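Local coordinates for putative epimerase (Burkholderia cenocepacia, PDB 4LW8), which probably acts as an NAD(P)-dependent epimerase or dehydratase on nucleotide sugars, consistent with a role in building the O-antigen of lipopolysaccharide, at residues I180-F186 and A243-V249. Numbering follows the deposited sequence.
Sequences IVIARPF and AGETFNV
Ile182 gives its N-H to Glu245 O and accepts Phe247 N on Ile182 O at 2.8 Å, so one residue of strand 180-185 is gripped from both sides of Thr246. Arg184 repeats the pattern between Phe247 and Val249: its N reaches Phe247 O at 2.7 Å in a nearly straight bond (176° at the hydrogen), whereas Val249 N sits well above the carbonyl plane of Arg184. Gly244 N to Ile180 O and Phe186 N to Val249 O close the two ends. On one face of this parallel ladder Thr246 turns OG1 against Ile182 CB (3.6 Å). Thr246 CG2, set anti to its own backbone N while OG1 turns to Ile182, lies over one face of the Arg184 guanidinium, 3.6 Å from Arg184 NE. The arginine chain, extended from CG to NE, carries that group past the threonine. Asn248 follows on the same face; Phe186 brings its ring edge to the amide, CE1 lying 3.8 Å from Asn248 CG, with the two planes 86° apart. Such parallel pairing belongs to the Rossmann-type sheet of the epimerase/dehydratase family: strand 180-189 runs between 130-134 and 246-249, and helix 227-240 leads into the latter. Tyr234, Leu237 and Ala233 of that helix pack on the opposite face, where Val181 CG1 meets Phe247 CD1 at 3.9 Å and Ala183 CB approaches Val249 CG2. Beyond the ladder, Glu168 forms a salt bridge with Arg184 NH2, and Tyr140 OH bonds both Arg184 NH1 and Asn248 OD1, linking the two strands through one hydroxyl. Lys295 NZ forms a salt bridge with Glu245 OE1, donates a hydrogen bond to Thr246 O and makes a cation-pi contact with Phe247, while a bound buffer molecule hydrogen-bonds Glu245 OE2 and Thr246 N.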
loop_
_atom_site.group_PDB
_atom_site.type_symbol
_atom_site.label_atom_id
_atom_site.label_comp_id
_atom_site.label_asym_id
_atom_site.label_seq_id
_atom_site.Cartn_x
_atom_site.Cartn_y
_atom_site.Cartn_z
ATOM N N ILE A 180 10.001 -12.199 10.045
ATOM C CA ILE A 180 8.606 -11.817 9.824
ATOM C C ILE A 180 7.903 -12.801 8.904
ATOM O O ILE A 180 8.369 -13.070 7.800
ATOM C CB ILE A 180 8.504 -10.388 9.226
ATOM C CG1 ILE A 180 9.024 -9.366 10.240
ATOM C CG2 ILE A 180 7.039 -10.047 8.813
ATOM C CD1 ILE A 180 9.220 -7.957 9.675
ATOM N N VAL A 181 6.786 -13.338 9.381
ATOM C CA VAL A 181 5.958 -14.263 8.622
ATOM C C VAL A 181 4.616 -13.599 8.402
ATOM O O VAL A 181 4.058 -13.005 9.331
ATOM C CB VAL A 181 5.785 -15.605 9.359
ATOM C CG1 VAL A 181 5.030 -16.597 8.496
ATOM C CG2 VAL A 181 7.158 -16.167 9.725
ATOM N N ILE A 182 4.112 -13.669 7.171
ATOM C CA ILE A 182 2.843 -13.030 6.851
ATOM C C ILE A 182 1.780 -14.096 6.567
ATOM O O ILE A 182 1.996 -15.008 5.768
ATOM C CB ILE A 182 2.970 -12.059 5.634
ATOM C CG1 ILE A 182 3.941 -10.901 5.949
ATOM C CG2 ILE A 182 1.588 -11.524 5.261
ATOM C CD1 ILE A 182 4.346 -10.051 4.747
ATOM N N ALA A 183 0.635 -13.993 7.241
ATOM C CA ALA A 183 -0.462 -14.901 6.974
ATOM C C ALA A 183 -1.546 -14.180 6.169
ATOM O O ALA A 183 -1.848 -13.010 6.431
ATOM C CB ALA A 183 -1.018 -15.478 8.288
ATOM N N ARG A 184 -2.074 -14.841 5.140
ATOM C CA ARG A 184 -3.248 -14.329 4.424
ATOM C C ARG A 184 -4.439 -15.254 4.643
ATOM O O ARG A 184 -4.705 -16.122 3.810
ATOM C CB ARG A 184 -2.983 -14.178 2.920
ATOM C CG ARG A 184 -2.065 -13.036 2.546
ATOM C CD ARG A 184 -1.648 -13.128 1.084
ATOM N NE ARG A 184 -0.804 -12.005 0.701
ATOM C CZ ARG A 184 -0.154 -11.918 -0.456
ATOM N NH1 ARG A 184 -0.261 -12.888 -1.354
ATOM N NH2 ARG A 184 0.606 -10.855 -0.707
ATOM N N PRO A 185 -5.145 -15.090 5.770
ATOM C CA PRO A 185 -6.301 -15.954 6.036
ATOM C C PRO A 185 -7.427 -15.704 5.058
ATOM O O PRO A 185 -7.719 -14.553 4.710
ATOM C CB PRO A 185 -6.731 -15.551 7.459
ATOM C CG PRO A 185 -6.257 -14.098 7.587
ATOM C CD PRO A 185 -4.922 -14.111 6.861
ATOM N N PHE A 186 -8.060 -16.769 4.604
ATOM C CA PHE A 186 -9.330 -16.613 3.898
ATOM C C PHE A 186 -10.425 -16.454 4.956
ATOM O O PHE A 186 -10.097 -16.291 6.131
ATOM C CB PHE A 186 -9.572 -17.793 2.949
ATOM C CG PHE A 186 -8.794 -17.683 1.663
ATOM C CD1 PHE A 186 -7.401 -17.705 1.678
ATOM C CD2 PHE A 186 -9.452 -17.484 0.446
ATOM C CE1 PHE A 186 -6.669 -17.568 0.502
ATOM C CE2 PHE A 186 -8.725 -17.342 -0.751
ATOM C CZ PHE A 186 -7.333 -17.387 -0.720
ATOM N N ALA A 243 10.955 -16.949 8.143
ATOM C CA ALA A 243 11.127 -15.520 7.934
ATOM C C ALA A 243 11.079 -15.139 6.455
ATOM O O ALA A 243 11.672 -15.813 5.628
ATOM C CB ALA A 243 12.458 -15.070 8.559
ATOM N N GLY A 244 10.353 -14.073 6.129
ATOM C CA GLY A 244 10.326 -13.556 4.771
ATOM C C GLY A 244 9.268 -14.175 3.878
ATOM O O GLY A 244 9.149 -13.818 2.704
ATOM N N GLU A 245 8.488 -15.097 4.430
ATOM C CA GLU A 245 7.538 -15.871 3.631
ATOM C C GLU A 245 6.077 -15.524 3.936
ATOM O O GLU A 245 5.721 -15.271 5.091
ATOM C CB GLU A 245 7.786 -17.367 3.859
ATOM C CG GLU A 245 9.148 -17.826 3.369
ATOM C CD GLU A 245 9.305 -17.613 1.867
ATOM O OE1 GLU A 245 8.353 -17.942 1.141
ATOM O OE2 GLU A 245 10.354 -17.094 1.416
ATOM N N THR A 246 5.245 -15.531 2.892
ATOM C CA THR A 246 3.812 -15.249 2.992
ATOM C C THR A 246 3.009 -16.529 2.758
ATOM O O THR A 246 3.342 -17.307 1.871
ATOM C CB THR A 246 3.387 -14.173 1.971
ATOM O OG1 THR A 246 4.033 -12.934 2.279
ATOM C CG2 THR A 246 1.876 -13.968 1.964
ATOM N N PHE A 247 1.968 -16.757 3.556
ATOM C CA PHE A 247 1.201 -18.005 3.462
ATOM C C PHE A 247 -0.309 -17.786 3.451
ATOM O O PHE A 247 -0.846 -17.130 4.346
ATOM C CB PHE A 247 1.529 -18.938 4.637
ATOM C CG PHE A 247 2.965 -19.386 4.698
ATOM C CD1 PHE A 247 3.908 -18.639 5.371
ATOM C CD2 PHE A 247 3.356 -20.573 4.106
ATOM C CE1 PHE A 247 5.231 -19.055 5.429
ATOM C CE2 PHE A 247 4.674 -21.000 4.155
ATOM C CZ PHE A 247 5.615 -20.242 4.815
ATOM N N ASN A 248 -0.988 -18.330 2.448
ATOM C CA ASN A 248 -2.435 -18.511 2.538
ATOM C C ASN A 248 -2.765 -19.393 3.744
ATOM O O ASN A 248 -2.070 -20.383 4.006
ATOM C CB ASN A 248 -2.991 -19.168 1.270
ATOM C CG ASN A 248 -2.966 -18.252 0.066
ATOM O OD1 ASN A 248 -2.855 -17.027 0.196
ATOM N ND2 ASN A 248 -3.072 -18.841 -1.120
ATOM N N VAL A 249 -3.818 -19.045 4.471
ATOM C CA VAL A 249 -4.382 -19.946 5.479
ATOM C C VAL A 249 -5.855 -20.116 5.120
ATOM O O VAL A 249 -6.614 -19.147 5.122
ATOM C CB VAL A 249 -4.193 -19.413 6.927
ATOM C CG1 VAL A 249 -4.832 -20.353 7.951
ATOM C CG2 VAL A 249 -2.700 -19.252 7.232
#